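Local coordinates for protein adenylyltransferase VopS (PDB 3LET), which transfers AMP from ATP to a specific threonine of host Rho GTPases, blocking their binding to downstream effectors and so inhibiting actin assembly in infected cells, at residues 264-276 and 302-314. Sequence-based numbering, arbitrary orientation.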
ATOM      1  N   GLY A 264      -4.555  -3.383 -19.177  1.00 15.54           N
ATOM      2  CA  GLY A 264      -4.423  -1.982 -18.815  1.00 17.17           C
ATOM      3  C   GLY A 264      -5.499  -1.557 -17.825  1.00 16.76           C
ATOM      4  O   GLY A 264      -5.258  -0.803 -16.886  1.00 14.78           O
ATOM      5  N   LYS A 265      -6.723  -2.013 -18.063  1.00 15.05           N
ATOM      6  CA  LYS A 265      -7.845  -1.669 -17.190  1.00 17.75           C
ATOM      7  C   LYS A 265      -7.629  -2.167 -15.771  1.00 15.20           C
ATOM      8  O   LYS A 265      -7.958  -1.471 -14.807  1.00 14.66           O
ATOM      9  CB  LYS A 265      -9.149  -2.267 -17.741  1.00 17.76           C
ATOM     10  CG  LYS A 265      -9.570  -1.579 -19.013  1.00 15.98           C
ATOM     11  CD  LYS A 265     -10.940  -2.075 -19.469  1.00 24.49           C
ATOM     12  CE  LYS A 265     -11.028  -2.150 -20.975  1.00 51.34           C
ATOM     13  NZ  LYS A 265     -11.449  -0.858 -21.503  1.00 55.10           N
ATOM     14  N   HIS A 266      -7.135  -3.389 -15.652  1.00 14.03           N
ATOM     15  CA  HIS A 266      -6.918  -3.988 -14.334  1.00 18.07           C
ATOM     16  C   HIS A 266      -5.785  -3.284 -13.605  1.00 21.19           C
ATOM     17  O   HIS A 266      -5.830  -3.131 -12.393  1.00 16.63           O
ATOM     18  CB  HIS A 266      -6.597  -5.477 -14.453  1.00 15.55           C
ATOM     19  CG  HIS A 266      -7.787  -6.313 -14.799  1.00 18.41           C
ATOM     20  ND1 HIS A 266      -8.678  -6.754 -13.846  1.00 21.90           N
ATOM     21  CD2 HIS A 266      -8.247  -6.772 -15.989  1.00 21.48           C
ATOM     22  CE1 HIS A 266      -9.632  -7.461 -14.431  1.00 36.66           C
ATOM     23  NE2 HIS A 266      -9.394  -7.491 -15.731  1.00 27.57           N
ATOM     24  N   LEU A 267      -4.763  -2.853 -14.338  1.00 13.63           N
ATOM     25  CA  LEU A 267      -3.691  -2.093 -13.692  1.00  9.94           C
ATOM     26  C   LEU A 267      -4.157  -0.721 -13.231  1.00 19.06           C
ATOM     27  O   LEU A 267      -3.847  -0.288 -12.129  1.00 18.38           O
ATOM     28  CB  LEU A 267      -2.488  -1.970 -14.631  1.00 11.29           C
ATOM     29  CG  LEU A 267      -1.812  -3.336 -14.890  1.00 16.69           C
ATOM     30  CD1 LEU A 267      -0.716  -3.114 -15.935  1.00 17.72           C
ATOM     31  CD2 LEU A 267      -1.218  -3.946 -13.592  1.00 18.02           C
ATOM     32  N   PHE A 268      -4.896  -0.038 -14.088  1.00 11.15           N
ATOM     33  CA  PHE A 268      -5.475   1.270 -13.759  1.00 12.73           C
ATOM     34  C   PHE A 268      -6.355   1.154 -12.509  1.00 13.94           C
ATOM     35  O   PHE A 268      -6.251   1.956 -11.574  1.00 12.07           O
ATOM     36  CB  PHE A 268      -6.310   1.754 -14.970  1.00 12.02           C
ATOM     37  CG  PHE A 268      -7.084   3.026 -14.715  1.00 15.11           C
ATOM     38  CD1 PHE A 268      -6.585   4.264 -15.138  1.00 15.77           C
ATOM     39  CD2 PHE A 268      -8.320   2.976 -14.069  1.00 13.85           C
ATOM     40  CE1 PHE A 268      -7.264   5.408 -14.910  1.00 19.71           C
ATOM     41  CE2 PHE A 268      -9.024   4.133 -13.843  1.00 13.24           C
ATOM     42  CZ  PHE A 268      -8.491   5.364 -14.250  1.00 15.33           C
ATOM     43  N   ALA A 269      -7.237   0.158 -12.490  1.00 15.49           N
ATOM     44  CA  ALA A 269      -8.152  -0.035 -11.364  1.00 14.93           C
ATOM     45  C   ALA A 269      -7.372  -0.311 -10.084  1.00 15.54           C
ATOM     46  O   ALA A 269      -7.714   0.182  -9.005  1.00 15.90           O
ATOM     47  CB  ALA A 269      -9.118  -1.236 -11.648  1.00 15.23           C
ATOM     48  N   GLY A 270      -6.361  -1.158 -10.191  1.00 13.80           N
ATOM     49  CA  GLY A 270      -5.588  -1.555  -9.025  1.00 15.15           C
ATOM     50  C   GLY A 270      -4.819  -0.417  -8.403  1.00 10.92           C
ATOM     51  O   GLY A 270      -4.789  -0.257  -7.171  1.00 14.25           O
ATOM     52  N   VAL A 271      -4.134   0.363  -9.225  1.00 12.09           N
ATOM     53  CA  VAL A 271      -3.336   1.464  -8.689  1.00 12.98           C
ATOM     54  C   VAL A 271      -4.227   2.504  -8.022  1.00 14.39           C
ATOM     55  O   VAL A 271      -3.966   2.947  -6.917  1.00 13.57           O
ATOM     56  CB  VAL A 271      -2.539   2.194  -9.798  1.00 16.43           C
ATOM     57  CG1 VAL A 271      -1.823   3.429  -9.195  1.00 15.33           C
ATOM     58  CG2 VAL A 271      -1.555   1.241 -10.425  1.00 15.20           C
ATOM     59  N   ILE A 272      -5.287   2.919  -8.708  1.00 12.32           N
ATOM     60  CA  ILE A 272      -6.047   4.046  -8.214  1.00 12.92           C
ATOM     61  C   ILE A 272      -7.005   3.552  -7.143  1.00 15.74           C
ATOM     62  O   ILE A 272      -7.193   4.207  -6.111  1.00 18.20           O
ATOM     63  CB  ILE A 272      -6.814   4.772  -9.345  1.00 10.43           C
ATOM     64  CG1 ILE A 272      -5.814   5.434 -10.309  1.00 12.29           C
ATOM     65  CG2 ILE A 272      -7.731   5.849  -8.769  1.00 23.23           C
ATOM     66  CD1 ILE A 272      -6.458   5.815 -11.674  1.00 13.55           C
ATOM     67  N   GLY A 273      -7.557   2.372  -7.369  1.00 14.28           N
ATOM     68  CA  GLY A 273      -8.580   1.808  -6.492  1.00 18.70           C
ATOM     69  C   GLY A 273      -8.049   1.400  -5.123  1.00 17.85           C
ATOM     70  O   GLY A 273      -8.768   1.442  -4.129  1.00 15.33           O
ATOM     71  N   TYR A 274      -6.809   0.948  -5.079  1.00 12.76           N
ATOM     72  CA  TYR A 274      -6.198   0.554  -3.802  1.00  9.62           C
ATOM     73  C   TYR A 274      -5.377   1.709  -3.225  1.00 16.34           C
ATOM     74  O   TYR A 274      -4.905   1.614  -2.093  1.00 14.79           O
ATOM     75  CB  TYR A 274      -5.275  -0.640  -4.017  1.00  9.22           C
ATOM     76  CG  TYR A 274      -5.962  -1.979  -4.174  1.00 10.95           C
ATOM     77  CD1 TYR A 274      -6.953  -2.387  -3.253  1.00 11.08           C
ATOM     78  CD2 TYR A 274      -5.579  -2.864  -5.182  1.00 12.69           C
ATOM     79  CE1 TYR A 274      -7.547  -3.614  -3.353  1.00 15.12           C
ATOM     80  CE2 TYR A 274      -6.179  -4.096  -5.301  1.00 16.00           C
ATOM     81  CZ  TYR A 274      -7.168  -4.461  -4.375  1.00 16.95           C
ATOM     82  OH  TYR A 274      -7.782  -5.667  -4.461  1.00 16.96           O
ATOM     83  N   HIS A 275      -5.199   2.789  -3.996  1.00 13.56           N
ATOM     84  CA  HIS A 275      -4.345   3.916  -3.577  1.00 13.91           C
ATOM     85  C   HIS A 275      -2.941   3.383  -3.313  1.00 17.22           C
ATOM     86  O   HIS A 275      -2.439   3.447  -2.188  1.00 14.19           O
ATOM     87  CB  HIS A 275      -4.889   4.598  -2.317  1.00 16.16           C
ATOM     88  CG  HIS A 275      -6.200   5.277  -2.547  1.00 33.64           C
ATOM     89  ND1 HIS A 275      -6.290   6.592  -2.953  1.00 36.01           N
ATOM     90  CD2 HIS A 275      -7.470   4.810  -2.495  1.00 41.96           C
ATOM     91  CE1 HIS A 275      -7.561   6.914  -3.108  1.00 47.02           C
ATOM     92  NE2 HIS A 275      -8.297   5.851  -2.836  1.00 47.43           N
ATOM     93  N   GLY A 276      -2.317   2.829  -4.341  1.00 15.49           N
ATOM     94  CA  GLY A 276      -1.056   2.113  -4.166  1.00 14.10           C
ATOM     95  C   GLY A 276       0.159   2.991  -3.907  1.00 23.28           C
ATOM     96  O   GLY A 276       1.233   2.463  -3.543  1.00 19.73           O
ATOM     97  N   LEU A 302      -9.760   6.159 -22.196  1.00 17.69           N
ATOM     98  CA  LEU A 302     -10.901   5.841 -21.334  1.00 17.90           C
ATOM     99  C   LEU A 302     -11.826   7.023 -21.155  1.00 17.94           C
ATOM    100  O   LEU A 302     -11.377   8.123 -20.856  1.00 24.96           O
ATOM    101  CB  LEU A 302     -10.408   5.442 -19.932  1.00 15.44           C
ATOM    102  CG  LEU A 302      -9.650   4.117 -19.827  1.00 20.97           C
ATOM    103  CD1 LEU A 302      -9.019   3.936 -18.422  1.00 19.25           C
ATOM    104  CD2 LEU A 302     -10.582   2.964 -20.146  1.00 22.88           C
ATOM    105  N   ALA A 303     -13.132   6.797 -21.285  1.00 20.02           N
ATOM    106  CA  ALA A 303     -14.109   7.820 -20.894  1.00 27.04           C
ATOM    107  C   ALA A 303     -14.022   8.031 -19.378  1.00 22.12           C
ATOM    108  O   ALA A 303     -13.579   7.147 -18.669  1.00 21.05           O
ATOM    109  CB  ALA A 303     -15.516   7.389 -21.279  1.00 34.32           C
ATOM    110  N   MET A 304     -14.430   9.196 -18.881  1.00 21.13           N
ATOM    111  CA  MET A 304     -14.419   9.428 -17.437  1.00 27.01           C
ATOM    112  C   MET A 304     -15.320   8.442 -16.727  1.00 22.94           C
ATOM    113  O   MET A 304     -14.992   7.943 -15.657  1.00 19.31           O
ATOM    114  CB  MET A 304     -14.871  10.844 -17.105  1.00 38.01           C
ATOM    115  CG  MET A 304     -13.830  11.899 -17.406  1.00 49.68           C
ATOM    116  SD  MET A 304     -14.319  13.495 -16.718  1.00 69.20           S
ATOM    117  CE  MET A 304     -14.931  13.013 -15.092  1.00 38.38           C
ATOM    118  N   ASN A 305     -16.471   8.175 -17.327  1.00 24.84           N
ATOM    119  CA  ASN A 305     -17.376   7.153 -16.828  1.00 28.00           C
ATOM    120  C   ASN A 305     -16.697   5.796 -16.660  1.00 22.46           C
ATOM    121  O   ASN A 305     -16.967   5.070 -15.694  1.00 22.06           O
ATOM    122  CB  ASN A 305     -18.540   7.003 -17.806  1.00 27.20           C
ATOM    123  CG  ASN A 305     -19.633   7.995 -17.547  1.00 38.23           C
ATOM    124  OD1 ASN A 305     -19.621   8.703 -16.532  1.00 42.36           O
ATOM    125  ND2 ASN A 305     -20.597   8.061 -18.457  1.00 38.84           N
ATOM    126  N   ALA A 306     -15.826   5.448 -17.607  1.00 18.56           N
ATOM    127  CA  ALA A 306     -15.149   4.163 -17.567  1.00 13.38           C
ATOM    128  C   ALA A 306     -14.076   4.177 -16.472  1.00 14.73           C
ATOM    129  O   ALA A 306     -13.949   3.214 -15.700  1.00 18.14           O
ATOM    130  CB  ALA A 306     -14.534   3.863 -18.912  1.00 20.95           C
ATOM    131  N   GLU A 307     -13.297   5.262 -16.387  1.00 16.41           N
ATOM    132  CA  GLU A 307     -12.315   5.367 -15.285  1.00 13.15           C
ATOM    133  C   GLU A 307     -13.012   5.179 -13.938  1.00 15.62           C
ATOM    134  O   GLU A 307     -12.532   4.436 -13.068  1.00 15.37           O
ATOM    135  CB  GLU A 307     -11.621   6.723 -15.294  1.00 13.94           C
ATOM    136  CG  GLU A 307     -10.726   6.959 -16.514  1.00 15.87           C
ATOM    137  CD  GLU A 307      -9.882   8.219 -16.337  1.00 29.52           C
ATOM    138  OE1 GLU A 307     -10.035   8.875 -15.292  1.00 26.63           O
ATOM    139  OE2 GLU A 307      -9.064   8.558 -17.224  1.00 29.32           O
ATOM    140  N   ASN A 308     -14.137   5.867 -13.747  1.00 15.60           N
ATOM    141  CA  ASN A 308     -14.838   5.809 -12.477  1.00 18.67           C
ATOM    142  C   ASN A 308     -15.347   4.408 -12.180  1.00 21.86           C
ATOM    143  O   ASN A 308     -15.246   3.942 -11.050  1.00 17.05           O
ATOM    144  CB  ASN A 308     -15.973   6.830 -12.435  1.00 26.37           C
ATOM    145  CG  ASN A 308     -15.455   8.250 -12.400  1.00 33.93           C
ATOM    146  OD1 ASN A 308     -14.361   8.503 -11.895  1.00 37.45           O
ATOM    147  ND2 ASN A 308     -16.222   9.180 -12.955  1.00 32.35           N
ATOM    148  N   SER A 309     -15.862   3.726 -13.194  1.00 15.76           N
ATOM    149  CA  SER A 309     -16.260   2.323 -13.055  1.00 21.73           C
ATOM    150  C   SER A 309     -15.121   1.391 -12.701  1.00 28.32           C
ATOM    151  O   SER A 309     -15.335   0.389 -12.021  1.00 20.16           O
ATOM    152  CB  SER A 309     -16.869   1.808 -14.354  1.00 27.97           C
ATOM    153  OG  SER A 309     -18.206   2.211 -14.442  1.00 37.02           O
ATOM    154  N   LEU A 310     -13.919   1.685 -13.187  1.00 21.15           N
ATOM    155  CA  LEU A 310     -12.780   0.806 -12.910  1.00 16.30           C
ATOM    156  C   LEU A 310     -12.268   0.989 -11.496  1.00 13.52           C
ATOM    157  O   LEU A 310     -12.099   0.007 -10.764  1.00 19.54           O
ATOM    158  CB  LEU A 310     -11.623   1.054 -13.913  1.00 12.16           C
ATOM    159  CG  LEU A 310     -11.963   0.581 -15.325  1.00 15.83           C
ATOM    160  CD1 LEU A 310     -10.952   1.175 -16.306  1.00 16.25           C
ATOM    161  CD2 LEU A 310     -11.992  -0.951 -15.452  1.00 13.12           C
ATOM    162  N   HIS A 311     -11.991   2.225 -11.100  1.00 12.50           N
ATOM    163  CA  HIS A 311     -11.307   2.375  -9.800  1.00 12.74           C
ATOM    164  C   HIS A 311     -12.311   2.385  -8.657  1.00 13.46           C
ATOM    165  O   HIS A 311     -11.964   2.053  -7.533  1.00 20.47           O
ATOM    166  CB  HIS A 311     -10.375   3.595  -9.745  1.00 15.39           C
ATOM    167  CG  HIS A 311     -11.017   4.907 -10.090  1.00 16.88           C
ATOM    168  ND1 HIS A 311     -12.067   5.436  -9.379  1.00 20.12           N
ATOM    169  CD2 HIS A 311     -10.679   5.841 -11.014  1.00 14.73           C
ATOM    170  CE1 HIS A 311     -12.382   6.622  -9.875  1.00 19.77           C
ATOM    171  NE2 HIS A 311     -11.555   6.891 -10.868  1.00 23.17           N
ATOM    172  N   GLY A 312     -13.557   2.713  -8.966  1.00 17.94           N
ATOM    173  CA  GLY A 312     -14.641   2.631  -7.992  1.00 24.02           C
ATOM    174  C   GLY A 312     -14.621   3.637  -6.857  1.00 31.66           C
ATOM    175  O   GLY A 312     -15.380   3.505  -5.895  1.00 31.02           O
ATOM    176  N   ILE A 313     -13.747   4.630  -6.950  1.00 21.00           N
ATOM    177  CA  ILE A 313     -13.604   5.624  -5.901  1.00 27.89           C
ATOM    178  C   ILE A 313     -14.718   6.651  -6.043  1.00 38.43           C
ATOM    179  O   ILE A 313     -14.950   7.167  -7.124  1.00 35.34           O
ATOM    180  CB  ILE A 313     -12.244   6.338  -5.985  1.00 30.94           C
ATOM    181  CG1 ILE A 313     -11.098   5.315  -5.962  1.00 31.45           C
ATOM    182  CG2 ILE A 313     -12.104   7.347  -4.858  1.00 42.14           C
ATOM    183  CD1 ILE A 313     -11.196   4.312  -4.813  1.00 47.67           C
ATOM    184  N   LYS A 314     -15.414   6.934  -4.949  1.00 45.36           N
ATOM    185  CA  LYS A 314     -16.465   7.951  -4.956  1.00 59.64           C
ATOM    186  C   LYS A 314     -16.134   9.109  -4.013  1.00 71.80           C
ATOM    187  O   LYS A 314     -15.685   8.898  -2.885  1.00 79.36           O
ATOM    188  CB  LYS A 314     -17.814   7.339  -4.571  1.00 55.05           C
ATOM    189  CG  LYS A 314     -18.205   6.151  -5.426  1.00 52.70           C
ATOM    190  CD  LYS A 314     -19.564   6.369  -6.058  1.00 60.37           C
ATOM    191  CE  LYS A 314     -19.689   5.636  -7.377  1.00 63.54           C
ATOM    192  NZ  LYS A 314     -20.778   6.210  -8.222  1.00 67.04           N
TER
HETATM  193  O   HOH W   1     -11.739   0.871  -4.917  1.00 26.96           O
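His-311 enters helix 264-274 as a knob, its side chain lodged among Phe-268, Ala-269, Ile-272 and Gly-273, with CG held between the backbone N and the carbonyl carbon (chi1 55°), a rotamer seldom found within helices. That torsion lays one ring face back over its own helix, on Glu-307 O and Asn-308 CA. At the ring edge His-311 ND1 accepts the N-H of Ile-313 N at 3.1 Å, which would fix the ring's rotation. His-311 CB meets Ile-272 CG2 at 3.6 Å, while His-311 CD2 lies 3.7 Å from Phe-268 CE2, the two rings meeting rim to rim. The axes of helices 264-274 and 304-311 cross at -66° and approach to 8.6 Å, an instance of close helix packing consistent with small residues at the crossing: Ala-269 CB comes within 3.3 Å of Leu-310 O, and Gly-273 CA passes His-311 O at 3.5 Å. Both helices belong to the Fic (Fido) fold; His-275, at C-prime of the Schellman motif ending helix 264-274, is the first residue of the Fic signature motif, whose Gly-280, Asn-281 and Gly-282 probably bind ATP. Toward the N-terminal side of that helix, Phe-268 is sandwiched: Leu-302 CD1 stands 4.1 Å over the Phe-268 ring centre in a CH-pi contact, and Ile-272 CD1 lies on the opposite face nearer the rim. Leu-310 packs CB against Phe-268 CD2 and reaches Lys-265 CB with CD2. Phe-268 CZ abuts Glu-307 CG at 3.6 Å; the Glu-307 carboxylate salt-bridges Arg-286, which probably contacts ATP, so the phenyl lies against an acid that is probably second-shell to the nucleotide. At the C-terminal ends the polar link is indirect, one water donating to both Gly-273 O and His-311 O.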